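Local coordinates for protein macrophage migration inhibitory factor (Oncomelania hupensis, PDB 6LR3) that belongs to the macrophage migration inhibitory factor family of small alpha/beta proteins and assembles as a trimer, each subunit laying two helices on a four-stranded sheet, at residues I4-N9 and V58-E63; V10-I15 and L42-N47; V17-A22 and D82-H87; L31-E36 and I65-P70. All blocks are in the same frame, centred on the assembly; numbering follows the deposited sequence.

Contact 1: residues I4-N9 and V58-E63; sequences ITVNTN and VFATVE
Thr5 and Asn7 pair with Thr61 and Phe59 across the two central, antiparallel strands of the four-stranded sheet of the MIF fold. Two hydrogen-bonded pairs carry the backbone ladder: Thr5 N gives to Thr61 O at 2.9 Å, Thr61 N to Thr5 O at 2.8 Å, and Asn7 and Phe59 exchange a like couple.

A side-chain bond is added at Phe59 O, which also accepts Asn7 ND2 at 3.0 Å. A chi1 of -55° sets CG beside the backbone N and brings the amide close to this oxygen; ND2 comes from above the carbonyl plane, on the face opposite Asn7 N. OD1 meanwhile accepts from Arg43.

One water joins Thr5 OG1 (2.8 Å), Thr61 OG1 (2.7 Å) and Glu63 OE1, to which it donates. Glu63 OE2 forms a salt bridge to Arg98 of the third subunit.

Apolar packing belongs to the other face, beneath helices 19-31 and 70-88. Ile4 CD1 lies 3.8 Å from Val62 CG1, and Val6 CG1 4.0 Å from Val58 CG1; beta-branched residues suit both the extended backbone and the helix layer.

The helix side is thus mostly hydrocarbon, while the other carries polar groups beside the Phe59 ring, which packs on Val3 of the second subunit.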
loop_
_atom_site.group_PDB
_atom_site.type_symbol
_atom_site.label_atom_id
_atom_site.label_comp_id
_atom_site.label_asym_id
_atom_site.label_seq_id
_atom_site.Cartn_x
_atom_site.Cartn_y
_atom_site.Cartn_z
ATOM N N ILE B 4 3.166 3.255 9.700
ATOM C CA ILE B 4 2.279 4.401 9.416
ATOM C C ILE B 4 2.634 4.908 8.033
ATOM O O ILE B 4 3.763 5.337 7.840
ATOM C CB ILE B 4 2.450 5.535 10.445
ATOM C CG1 ILE B 4 2.588 5.049 11.890
ATOM C CG2 ILE B 4 1.285 6.527 10.276
ATOM C CD1 ILE B 4 1.472 4.139 12.352
ATOM N N THR B 5 1.699 4.857 7.116
ATOM C CA THR B 5 1.876 5.335 5.729
ATOM C C THR B 5 1.019 6.572 5.564
ATOM O O THR B 5 -0.173 6.522 5.871
ATOM C CB THR B 5 1.526 4.242 4.720
ATOM O OG1 THR B 5 2.309 3.080 5.055
ATOM C CG2 THR B 5 1.787 4.706 3.304
ATOM N N VAL B 6 1.627 7.664 5.144
ATOM C CA VAL B 6 0.912 8.946 4.950
ATOM C C VAL B 6 0.983 9.290 3.466
ATOM O O VAL B 6 2.088 9.534 2.978
ATOM C CB VAL B 6 1.500 10.053 5.823
ATOM C CG1 VAL B 6 0.810 11.368 5.584
ATOM C CG2 VAL B 6 1.401 9.684 7.299
ATOM N N ASN B 7 -0.162 9.258 2.792
ATOM C CA ASN B 7 -0.271 9.652 1.366
ATOM C C ASN B 7 -0.897 11.047 1.341
ATOM O O ASN B 7 -2.061 11.195 1.706
ATOM C CB ASN B 7 -1.121 8.669 0.569
ATOM C CG ASN B 7 -0.605 7.258 0.693
ATOM O OD1 ASN B 7 0.418 6.917 0.076
ATOM N ND2 ASN B 7 -1.258 6.441 1.525
ATOM N N THR B 8 -0.137 12.059 0.951
ATOM C CA THR B 8 -0.666 13.441 0.933
ATOM C C THR B 8 -0.195 14.158 -0.317
ATOM O O THR B 8 0.927 13.926 -0.767
ATOM C CB THR B 8 -0.278 14.194 2.211
ATOM O OG1 THR B 8 -0.944 15.466 2.151
ATOM C CG2 THR B 8 1.236 14.357 2.358
ATOM N N ASN B 9 -1.045 15.044 -0.823
ATOM C CA ASN B 9 -0.687 15.953 -1.931
ATOM C C ASN B 9 0.017 17.185 -1.381
ATOM O O ASN B 9 0.516 17.964 -2.184
ATOM C CB ASN B 9 -1.869 16.314 -2.810
ATOM C CG ASN B 9 -3.000 16.953 -2.060
ATOM O OD1 ASN B 9 -2.977 17.024 -0.834
ATOM N ND2 ASN B 9 -3.988 17.453 -2.805
ATOM N N VAL B 58 -5.260 13.973 2.882
ATOM C CA VAL B 58 -4.423 12.852 3.408
ATOM C C VAL B 58 -5.254 11.587 3.379
ATOM O O VAL B 58 -6.363 11.587 3.902
ATOM C CB VAL B 58 -3.970 13.091 4.861
ATOM C CG1 VAL B 58 -3.191 11.885 5.363
ATOM C CG2 VAL B 58 -3.190 14.381 5.013
ATOM N N PHE B 59 -4.666 10.527 2.854
ATOM C CA PHE B 59 -5.091 9.147 3.134
ATOM C C PHE B 59 -3.927 8.484 3.834
ATOM O O PHE B 59 -2.839 8.383 3.254
ATOM C CB PHE B 59 -5.479 8.393 1.865
ATOM C CG PHE B 59 -5.765 6.946 2.152
ATOM C CD1 PHE B 59 -6.736 6.608 3.066
ATOM C CD2 PHE B 59 -5.067 5.928 1.521
ATOM C CE1 PHE B 59 -6.998 5.285 3.375
ATOM C CE2 PHE B 59 -5.333 4.601 1.816
ATOM C CZ PHE B 59 -6.308 4.283 2.745
ATOM N N ALA B 60 -4.142 8.047 5.069
ATOM C CA ALA B 60 -3.073 7.410 5.851
ATOM C C ALA B 60 -3.509 5.997 6.232
ATOM O O ALA B 60 -4.730 5.753 6.329
ATOM C CB ALA B 60 -2.734 8.231 7.062
ATOM N N THR B 61 -2.544 5.124 6.456
ATOM C CA THR B 61 -2.807 3.760 6.930
ATOM C C THR B 61 -1.928 3.483 8.153
ATOM O O THR B 61 -0.786 3.949 8.240
ATOM C CB THR B 61 -2.653 2.711 5.828
ATOM O OG1 THR B 61 -1.295 2.637 5.413
ATOM C CG2 THR B 61 -3.533 3.003 4.630
ATOM N N VAL B 62 -2.471 2.667 9.038
ATOM C CA VAL B 62 -1.797 2.200 10.258
ATOM C C VAL B 62 -1.838 0.686 10.246
ATOM O O VAL B 62 -2.899 0.142 10.371
ATOM C CB VAL B 62 -2.464 2.765 11.516
ATOM C CG1 VAL B 62 -1.793 2.231 12.766
ATOM C CG2 VAL B 62 -2.477 4.297 11.480
ATOM N N GLU B 63 -0.706 0.057 9.963
ATOM C CA GLU B 63 -0.541 -1.411 9.976
ATOM C C GLU B 63 0.047 -1.778 11.335
ATOM O O GLU B 63 1.093 -1.242 11.706
ATOM C CB GLU B 63 0.332 -1.874 8.825
ATOM C CG GLU B 63 -0.307 -1.687 7.456
ATOM C CD GLU B 63 0.667 -1.848 6.298
ATOM O OE1 GLU B 63 1.294 -0.841 5.944
ATOM O OE2 GLU B 63 0.840 -3.005 5.807
HETATM O O HOH W 1 0.710 1.567 6.785
#

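Contact 2: residues V10-I15 and L42-N47; sequences VAEKSI and LRSGAN. With SO4 (sulfate ion), chain N.
The end of strand 39-43, outermost within its own chain, meets the loop that leads into helix 19-31, while Arg43 at that strand end reaches a sulfate site shared by three subunits. Across the segments the single direct hydrogen bond runs from Gly45 N to Val10 O, 2.8 Å long, with the donor above the carbonyl plane. Glycine suits the bend after the strand, since its phi is positive (58°).

Ser44 lies between the two segments. Its CB packs 3.6 Å from Ile15 CD1, whereas OG, held between the backbone N and the carbonyl carbon (chi1 63°), lies against Glu12 CB at 3.3 Å. A water bonded to Ser44 OG at 2.8 Å donates to Glu12 OE1. Deeper in, Ile15 CD1 and Leu42 CD2 meet tip to tip at 4.2 Å.

Arg43 turns the other way and grips the sulfate edge-on with two nearly straight bonds, NH1 to O3 and NH2 to O1, both 2.8 Å. Asn7 OD1 accepts from NH1 and Asp41 forms a salt bridge to NH2, giving both nitrogens a second partner. Arg43 of each neighbouring subunit also binds the ion.

The charge of this anion, probably from the crystallisation liquor, would offset the three arginines that meet at the trimer centre.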
loop_
_atom_site.group_PDB
_atom_site.type_symbol
_atom_site.label_atom_id
_atom_site.label_comp_id
_atom_site.label_asym_id
_atom_site.label_seq_id
_atom_site.Cartn_x
_atom_site.Cartn_y
_atom_site.Cartn_z
ATOM N N VAL B 10 0.127 17.336 -0.060
ATOM C CA VAL B 10 0.909 18.454 0.509
ATOM C C VAL B 10 2.373 18.235 0.134
ATOM O O VAL B 10 2.899 17.114 0.276
ATOM C CB VAL B 10 0.700 18.575 2.020
ATOM C CG1 VAL B 10 1.617 19.633 2.619
ATOM C CG2 VAL B 10 -0.757 18.859 2.331
ATOM N N ALA B 11 3.025 19.302 -0.355
ATOM C CA ALA B 11 4.417 19.224 -0.843
ATOM C C ALA B 11 5.369 19.020 0.337
ATOM O O ALA B 11 5.129 19.601 1.400
ATOM C CB ALA B 11 4.728 20.454 -1.641
ATOM N N GLU B 12 6.438 18.269 0.113
ATOM C CA GLU B 12 7.483 17.964 1.123
ATOM C C GLU B 12 7.989 19.280 1.725
ATOM O O GLU B 12 8.151 19.358 2.967
ATOM C CB GLU B 12 8.628 17.183 0.478
ATOM C CG GLU B 12 9.596 16.565 1.474
ATOM C CD GLU B 12 10.685 15.720 0.840
ATOM O OE1 GLU B 12 10.679 14.462 1.002
ATOM O OE2 GLU B 12 11.523 16.331 0.165
ATOM N N LYS B 13 8.189 20.304 0.893
ATOM C CA LYS B 13 8.775 21.584 1.374
ATOM C C LYS B 13 7.842 22.246 2.406
ATOM O O LYS B 13 8.329 23.066 3.183
ATOM C CB LYS B 13 9.070 22.535 0.216
ATOM C CG LYS B 13 7.851 23.075 -0.499
ATOM C CD LYS B 13 7.372 24.433 -0.058
ATOM C CE LYS B 13 5.952 24.723 -0.496
ATOM N NZ LYS B 13 5.174 25.370 0.597
ATOM N N SER B 14 6.546 21.927 2.407
ATOM C CA SER B 14 5.529 22.523 3.308
ATOM C C SER B 14 5.483 21.781 4.647
ATOM O O SER B 14 4.808 22.273 5.548
ATOM C CB SER B 14 4.171 22.520 2.696
ATOM O OG SER B 14 4.183 23.206 1.448
ATOM N N ILE B 15 6.117 20.621 4.747
ATOM C CA ILE B 15 5.959 19.721 5.921
ATOM C C ILE B 15 7.112 19.928 6.873
ATOM O O ILE B 15 8.265 19.894 6.478
ATOM C CB ILE B 15 5.873 18.260 5.455
ATOM C CG1 ILE B 15 4.731 18.091 4.465
ATOM C CG2 ILE B 15 5.717 17.332 6.665
ATOM C CD1 ILE B 15 4.592 16.699 3.931
ATOM N N LEU B 42 6.349 8.357 4.471
ATOM C CA LEU B 42 5.700 9.615 4.049
ATOM C C LEU B 42 5.763 9.746 2.534
ATOM O O LEU B 42 6.842 9.837 1.986
ATOM C CB LEU B 42 6.387 10.797 4.728
ATOM C CG LEU B 42 5.885 12.174 4.304
ATOM C CD1 LEU B 42 4.403 12.344 4.541
ATOM C CD2 LEU B 42 6.672 13.247 5.018
ATOM N N ARG B 43 4.605 9.722 1.908
ATOM C CA ARG B 43 4.459 10.019 0.466
ATOM C C ARG B 43 3.898 11.436 0.371
ATOM O O ARG B 43 2.683 11.623 0.401
ATOM C CB ARG B 43 3.546 9.020 -0.239
ATOM C CG ARG B 43 4.110 7.610 -0.308
ATOM C CD ARG B 43 3.870 6.843 0.972
ATOM N NE ARG B 43 4.275 5.451 0.903
ATOM C CZ ARG B 43 3.521 4.457 0.452
ATOM N NH1 ARG B 43 2.277 4.668 0.015
ATOM N NH2 ARG B 43 4.001 3.217 0.509
ATOM N N SER B 44 4.794 12.401 0.313
ATOM C CA SER B 44 4.383 13.820 0.168
ATOM C C SER B 44 4.471 14.199 -1.314
ATOM O O SER B 44 5.146 13.479 -2.096
ATOM C CB SER B 44 5.226 14.693 1.046
ATOM O OG SER B 44 6.551 14.619 0.631
ATOM N N GLY B 45 3.754 15.244 -1.681
ATOM C CA GLY B 45 3.643 15.685 -3.081
ATOM C C GLY B 45 3.082 14.563 -3.929
ATOM O O GLY B 45 3.350 14.533 -5.149
ATOM N N ALA B 46 2.312 13.670 -3.330
ATOM C CA ALA B 46 1.718 12.517 -4.022
ATOM C C ALA B 46 0.633 13.014 -4.967
ATOM O O ALA B 46 -0.019 14.037 -4.669
ATOM C CB ALA B 46 1.217 11.498 -3.054
ATOM N N ASN B 47 0.439 12.294 -6.066
ATOM C CA ASN B 47 -0.658 12.616 -7.006
ATOM C C ASN B 47 -1.932 11.953 -6.502
ATOM O O ASN B 47 -2.405 10.981 -7.106
ATOM C CB ASN B 47 -0.325 12.222 -8.429
ATOM C CG ASN B 47 -1.360 12.800 -9.357
ATOM O OD1 ASN B 47 -2.293 13.489 -8.917
ATOM N ND2 ASN B 47 -1.229 12.484 -10.632
HETATM S S SO4 N . 1.029 1.219 -0.888
HETATM O O1 SO4 N . 2.379 1.136 -0.321
HETATM O O2 SO4 N . 1.086 1.040 -2.345
HETATM O O3 SO4 N . 0.517 2.564 -0.634
HETATM O O4 SO4 N . 0.171 0.267 -0.275
HETATM O O HOH W 2 8.568 12.912 1.592
#

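Contact 3: residues V17-A22 and D82-H87; sequences VFFQAA and DMFIEH
Phe19 and His87 bring together the two helices that lie on the sheet of the MIF alpha/beta fold, near the start of helix 19-31 and the end of helix 70-88. The contact has no hydrogen bond between its segments and rests on aromatic and sulfur packing.

The tight part is buried around Phe19. Its CG stands anti to the backbone N (chi1 175°), which carries the ring into the gap between the helices, where its edge meets two other rings. Phe19 CD1 comes within 3.4 Å of His87 ND1, the two planes being inclined at 49°, and Phe19 CZ lies 3.7 Å from Phe84 CE1. A large flat residue suits this place, since one ring can touch the second helix at Met83, Phe84 and His87, and Leu42 of the sheet as well. Phe84 in turn packs on Ile95 of strand 95-101.

Toward solvent the contact thins out. Phe18, at the N-cap position of helix 19-31, is exposed; its ring receives the edge of His87 in an offset edge-to-face arrangement, centroids 5.1 Å apart and planes at 70°. His87 therefore bridges the exposed ring and the buried one. Farther along, Ala22 presents a mere methyl, small enough for Met83 to come close to its helix. The flexible thioether also makes an oblique Met-aromatic contact with Phe19, its SD 5.4 Å from the ring centroid. A bend about the CG-SD bond leaves Met83 CE 3.8 Å from Ala22 O.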
loop_
_atom_site.group_PDB
_atom_site.type_symbol
_atom_site.label_atom_id
_atom_site.label_comp_id
_atom_site.label_asym_id
_atom_site.label_seq_id
_atom_site.Cartn_x
_atom_site.Cartn_y
_atom_site.Cartn_z
ATOM N N VAL B 17 10.147 19.372 9.249
ATOM C CA VAL B 17 11.202 18.329 9.094
ATOM C C VAL B 17 11.012 17.246 10.164
ATOM O O VAL B 17 11.452 16.131 9.908
ATOM C CB VAL B 17 12.611 18.956 9.197
ATOM C CG1 VAL B 17 12.869 19.885 8.024
ATOM C CG2 VAL B 17 12.807 19.686 10.508
ATOM N N PHE B 18 10.382 17.564 11.312
ATOM C CA PHE B 18 10.255 16.610 12.435
ATOM C C PHE B 18 8.914 15.881 12.368
ATOM O O PHE B 18 8.622 15.131 13.281
ATOM C CB PHE B 18 10.488 17.280 13.782
ATOM C CG PHE B 18 9.481 18.331 14.131
ATOM C CD1 PHE B 18 9.594 19.632 13.682
ATOM C CD2 PHE B 18 8.421 18.008 14.972
ATOM C CE1 PHE B 18 8.689 20.594 14.104
ATOM C CE2 PHE B 18 7.472 18.960 15.318
ATOM C CZ PHE B 18 7.620 20.248 14.889
ATOM N N PHE B 19 8.147 16.038 11.307
ATOM C CA PHE B 19 6.804 15.406 11.172
ATOM C C PHE B 19 6.915 13.893 11.370
ATOM O O PHE B 19 6.197 13.357 12.223
ATOM C CB PHE B 19 6.181 15.741 9.819
ATOM C CG PHE B 19 4.876 15.032 9.584
ATOM C CD1 PHE B 19 3.756 15.249 10.353
ATOM C CD2 PHE B 19 4.808 14.072 8.614
ATOM C CE1 PHE B 19 2.566 14.593 10.093
ATOM C CE2 PHE B 19 3.592 13.508 8.244
ATOM C CZ PHE B 19 2.488 13.730 9.029
ATOM N N GLN B 20 7.783 13.210 10.628
ATOM C CA GLN B 20 7.853 11.731 10.752
ATOM C C GLN B 20 8.323 11.323 12.157
ATOM O O GLN B 20 7.791 10.341 12.690
ATOM C CB GLN B 20 8.766 11.122 9.705
ATOM C CG GLN B 20 8.127 11.049 8.338
ATOM C CD GLN B 20 9.200 10.905 7.291
ATOM O OE1 GLN B 20 9.900 11.900 7.010
ATOM N NE2 GLN B 20 9.352 9.687 6.758
ATOM N N ALA B 21 9.285 12.026 12.740
ATOM C CA ALA B 21 9.757 11.791 14.123
ATOM C C ALA B 21 8.605 11.975 15.094
ATOM O O ALA B 21 8.440 11.154 16.011
ATOM C CB ALA B 21 10.903 12.724 14.447
ATOM N N ALA B 22 7.811 13.029 14.927
ATOM C CA ALA B 22 6.707 13.348 15.855
ATOM C C ALA B 22 5.649 12.260 15.737
ATOM O O ALA B 22 5.130 11.808 16.774
ATOM C CB ALA B 22 6.130 14.722 15.576
ATOM N N ASP B 82 -5.256 15.535 14.296
ATOM C CA ASP B 82 -4.774 16.794 14.928
ATOM C C ASP B 82 -3.352 17.095 14.431
ATOM O O ASP B 82 -3.043 18.280 14.151
ATOM C CB ASP B 82 -4.807 16.713 16.444
ATOM C CG ASP B 82 -6.192 16.743 17.047
ATOM O OD1 ASP B 82 -7.173 16.926 16.328
ATOM O OD2 ASP B 82 -6.257 16.566 18.251
ATOM N N MET B 83 -2.497 16.073 14.377
ATOM C CA MET B 83 -1.104 16.263 13.925
ATOM C C MET B 83 -1.104 16.632 12.439
ATOM O O MET B 83 -0.312 17.471 12.048
ATOM C CB MET B 83 -0.279 14.991 14.174
ATOM C CG MET B 83 1.147 15.215 13.893
ATOM S SD MET B 83 2.150 13.850 14.489
ATOM C CE MET B 83 2.005 13.990 16.260
ATOM N N PHE B 84 -1.944 16.015 11.615
ATOM C CA PHE B 84 -2.000 16.320 10.165
ATOM C C PHE B 84 -2.497 17.733 9.961
ATOM O O PHE B 84 -2.005 18.425 9.088
ATOM C CB PHE B 84 -2.925 15.351 9.426
ATOM C CG PHE B 84 -2.473 13.914 9.428
ATOM C CD1 PHE B 84 -1.166 13.546 9.698
ATOM C CD2 PHE B 84 -3.390 12.917 9.147
ATOM C CE1 PHE B 84 -0.799 12.203 9.701
ATOM C CE2 PHE B 84 -3.012 11.584 9.117
ATOM C CZ PHE B 84 -1.710 11.235 9.341
ATOM N N ILE B 85 -3.505 18.143 10.731
ATOM C CA ILE B 85 -4.046 19.528 10.646
ATOM C C ILE B 85 -2.900 20.502 10.974
ATOM O O ILE B 85 -2.665 21.418 10.204
ATOM C CB ILE B 85 -5.250 19.674 11.592
ATOM C CG1 ILE B 85 -6.462 18.890 11.079
ATOM C CG2 ILE B 85 -5.571 21.143 11.841
ATOM C CD1 ILE B 85 -7.511 18.578 12.141
ATOM N N GLU B 86 -2.171 20.256 12.061
ATOM C CA GLU B 86 -1.137 21.201 12.535
ATOM C C GLU B 86 0.030 21.223 11.555
ATOM O O GLU B 86 0.512 22.310 11.225
ATOM C CB GLU B 86 -0.694 20.784 13.940
ATOM C CG GLU B 86 0.387 21.651 14.498
ATOM C CD GLU B 86 0.273 21.639 15.997
ATOM O OE1 GLU B 86 0.369 20.508 16.542
ATOM O OE2 GLU B 86 -0.011 22.705 16.570
ATOM N N HIS B 87 0.496 20.055 11.119
ATOM C CA HIS B 87 1.748 19.933 10.330
ATOM C C HIS B 87 1.521 20.105 8.819
ATOM O O HIS B 87 2.390 20.674 8.157
ATOM C CB HIS B 87 2.397 18.579 10.564
ATOM C CG HIS B 87 3.139 18.368 11.836
ATOM N ND1 HIS B 87 4.535 18.263 11.768
ATOM C CD2 HIS B 87 2.791 18.203 13.144
ATOM C CE1 HIS B 87 4.996 18.067 12.998
ATOM N NE2 HIS B 87 3.953 18.102 13.857
#

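Contact 4: residues L31-E36 and I65-P70; sequences LQKPKE and IGRLNP
Arg67 bends at chi2 (-64°) after chi1 of -54° has set its CG beside the backbone N, and the chain thus folds across Leu31 to bring its guanidinium against the turn that ends helix 19-31. Lys33 is bent at chi2 as well (-74°) and then runs extended over the same guanidinium. The contact joins two loops of the MIF fold, one leaving helix 19-31 and the other leading from strand 58-64 into helix 70-88.

Arg67 serves the helix end with two donors. NE gives to Leu31 O at 2.7 Å in a rather bent bond, while NH2 gives to Gln32 O at 2.9 Å in an almost straight one, that oxygen lying in the guanidinium plane. Arginine suits this place because its flat head can offer neighbouring N-H groups to two successive carbonyls at a helix end. Gln32, with positive phi, turns the chain out of the helix; its own amide bonds back to Lys29 O.

Next to these polar bonds, Leu31 CD2 packs 3.9 Å from Arg67 CB and 4.0 Å from Leu68 CD2. Both leucines also touch Met76 of helix 70-88, and Leu68 reaches Phe106 of the second subunit.

Two like charges approach here, Lys33 NZ standing 4.0 Å from Arg67 NH2. The salt bridge of Lys33 to Glu119 probably eases their repulsion, and NZ adds a weak hydrogen bond to Ile65 O at 2.9 Å. Over the centre of one guanidinium face sits Lys33 CE, 3.8 Å from Arg67 CZ.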
loop_
_atom_site.group_PDB
_atom_site.type_symbol
_atom_site.label_atom_id
_atom_site.label_comp_id
_atom_site.label_asym_id
_atom_site.label_seq_id
_atom_site.Cartn_x
_atom_site.Cartn_y
_atom_site.Cartn_z
ATOM N N LEU B 31 0.238 3.012 20.267
ATOM C CA LEU B 31 0.151 1.566 19.947
ATOM C C LEU B 31 0.882 0.729 20.999
ATOM O O LEU B 31 0.741 -0.482 20.952
ATOM C CB LEU B 31 0.751 1.307 18.564
ATOM C CG LEU B 31 -0.086 1.915 17.429
ATOM C CD1 LEU B 31 0.645 1.834 16.097
ATOM C CD2 LEU B 31 -1.422 1.226 17.289
ATOM N N GLN B 32 1.653 1.367 21.903
ATOM C CA GLN B 32 2.468 0.635 22.909
ATOM C C GLN B 32 3.242 -0.475 22.212
ATOM O O GLN B 32 3.184 -1.664 22.636
ATOM C CB GLN B 32 1.555 0.081 24.007
ATOM C CG GLN B 32 0.844 1.166 24.789
ATOM C CD GLN B 32 1.768 1.744 25.810
ATOM O OE1 GLN B 32 2.039 1.074 26.827
ATOM N NE2 GLN B 32 2.258 2.967 25.535
ATOM N N LYS B 33 4.013 -0.094 21.200
ATOM C CA LYS B 33 4.929 -0.993 20.469
ATOM C C LYS B 33 6.322 -0.412 20.594
ATOM O O LYS B 33 6.477 0.810 20.782
ATOM C CB LYS B 33 4.492 -1.075 18.996
ATOM C CG LYS B 33 3.217 -1.856 18.774
ATOM C CD LYS B 33 3.467 -3.351 18.925
ATOM C CE LYS B 33 2.226 -4.114 18.571
ATOM N NZ LYS B 33 2.477 -5.560 18.681
ATOM N N PRO B 34 7.381 -1.233 20.457
ATOM C CA PRO B 34 8.745 -0.725 20.528
ATOM C C PRO B 34 8.937 0.295 19.404
ATOM O O PRO B 34 8.594 0.010 18.263
ATOM C CB PRO B 34 9.625 -1.952 20.357
ATOM C CG PRO B 34 8.724 -3.104 20.752
ATOM C CD PRO B 34 7.341 -2.695 20.287
ATOM N N LYS B 35 9.522 1.432 19.722
ATOM C CA LYS B 35 9.820 2.457 18.717
ATOM C C LYS B 35 10.666 1.854 17.587
ATOM O O LYS B 35 10.507 2.252 16.444
ATOM C CB LYS B 35 10.603 3.600 19.378
ATOM C CG LYS B 35 10.914 4.745 18.443
ATOM C CD LYS B 35 11.321 5.958 19.221
ATOM C CE LYS B 35 11.946 7.014 18.349
ATOM N NZ LYS B 35 12.165 8.269 19.105
ATOM N N GLU B 36 11.559 0.909 17.918
ATOM C CA GLU B 36 12.553 0.413 16.934
ATOM C C GLU B 36 11.854 -0.238 15.747
ATOM O O GLU B 36 12.474 -0.243 14.683
ATOM C CB GLU B 36 13.537 -0.492 17.663
ATOM C CG GLU B 36 13.033 -1.879 17.954
ATOM C CD GLU B 36 13.903 -2.540 19.044
ATOM O OE1 GLU B 36 13.967 -1.918 20.147
ATOM O OE2 GLU B 36 14.594 -3.538 18.744
ATOM N N ILE B 65 0.306 -5.203 14.380
ATOM C CA ILE B 65 -0.006 -6.515 14.974
ATOM C C ILE B 65 -0.672 -6.226 16.326
ATOM O O ILE B 65 -0.013 -5.612 17.184
ATOM C CB ILE B 65 1.257 -7.376 15.125
ATOM C CG1 ILE B 65 1.956 -7.576 13.775
ATOM C CG2 ILE B 65 0.881 -8.730 15.769
ATOM C CD1 ILE B 65 3.374 -8.150 13.932
ATOM N N GLY B 66 -1.929 -6.612 16.483
ATOM C CA GLY B 66 -2.743 -6.266 17.662
ATOM C C GLY B 66 -3.049 -4.781 17.741
ATOM O O GLY B 66 -2.835 -4.073 16.763
ATOM N N ARG B 67 -3.551 -4.340 18.896
ATOM C CA ARG B 67 -3.715 -2.923 19.305
ATOM C C ARG B 67 -4.876 -2.223 18.608
ATOM O O ARG B 67 -5.326 -1.220 19.160
ATOM C CB ARG B 67 -2.437 -2.119 19.048
ATOM C CG ARG B 67 -1.203 -2.726 19.683
ATOM C CD ARG B 67 -1.336 -2.729 21.206
ATOM N NE ARG B 67 0.005 -2.933 21.712
ATOM C CZ ARG B 67 0.563 -4.113 21.937
ATOM N NH1 ARG B 67 -0.117 -5.232 21.756
ATOM N NH2 ARG B 67 1.824 -4.175 22.329
ATOM N N LEU B 68 -5.324 -2.672 17.440
ATOM C CA LEU B 68 -6.362 -1.975 16.661
ATOM C C LEU B 68 -7.742 -2.523 17.023
ATOM O O LEU B 68 -7.986 -3.736 16.917
ATOM C CB LEU B 68 -6.075 -2.143 15.178
ATOM C CG LEU B 68 -4.683 -1.710 14.757
ATOM C CD1 LEU B 68 -4.535 -1.863 13.236
ATOM C CD2 LEU B 68 -4.404 -0.288 15.183
ATOM N N ASN B 69 -8.618 -1.609 17.408
ATOM C CA ASN B 69 -10.006 -1.922 17.789
ATOM C C ASN B 69 -10.771 -0.615 17.676
ATOM O O ASN B 69 -10.162 0.440 17.583
ATOM C CB ASN B 69 -10.049 -2.557 19.177
ATOM C CG ASN B 69 -9.537 -1.620 20.250
ATOM O OD1 ASN B 69 -10.172 -0.618 20.556
ATOM N ND2 ASN B 69 -8.375 -1.897 20.793
ATOM N N PRO B 70 -12.114 -0.639 17.588
ATOM C CA PRO B 70 -12.865 0.578 17.338
ATOM C C PRO B 70 -12.551 1.719 18.305
ATOM O O PRO B 70 -12.448 2.834 17.863
ATOM C CB PRO B 70 -14.314 0.093 17.421
ATOM C CG PRO B 70 -14.227 -1.317 16.917
ATOM C CD PRO B 70 -12.960 -1.846 17.554
#

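Contact 1 forms the middle of the sheet, and each of the others touches it. Contact 2 adjoins it at about 11 Å between centres, through neighbouring strands 3-8 and 39-43, and lies wholly between the two segments of contact 1 in sequence. Contact 3 sits in the helix layer, its centre about 12 Å from that of contact 1, with Phe84 packed on Val58, Ala60 and Val6. Contact 4 joins loops at the far end, its centre about 26 Å from that of contact 2, on opposite sides of the chain's centre. The segments of contacts 1 and 3 alternate along the chain, as each strand is followed by its helix, so sheet and helix pairings interlock within one compact subunit of the trimer.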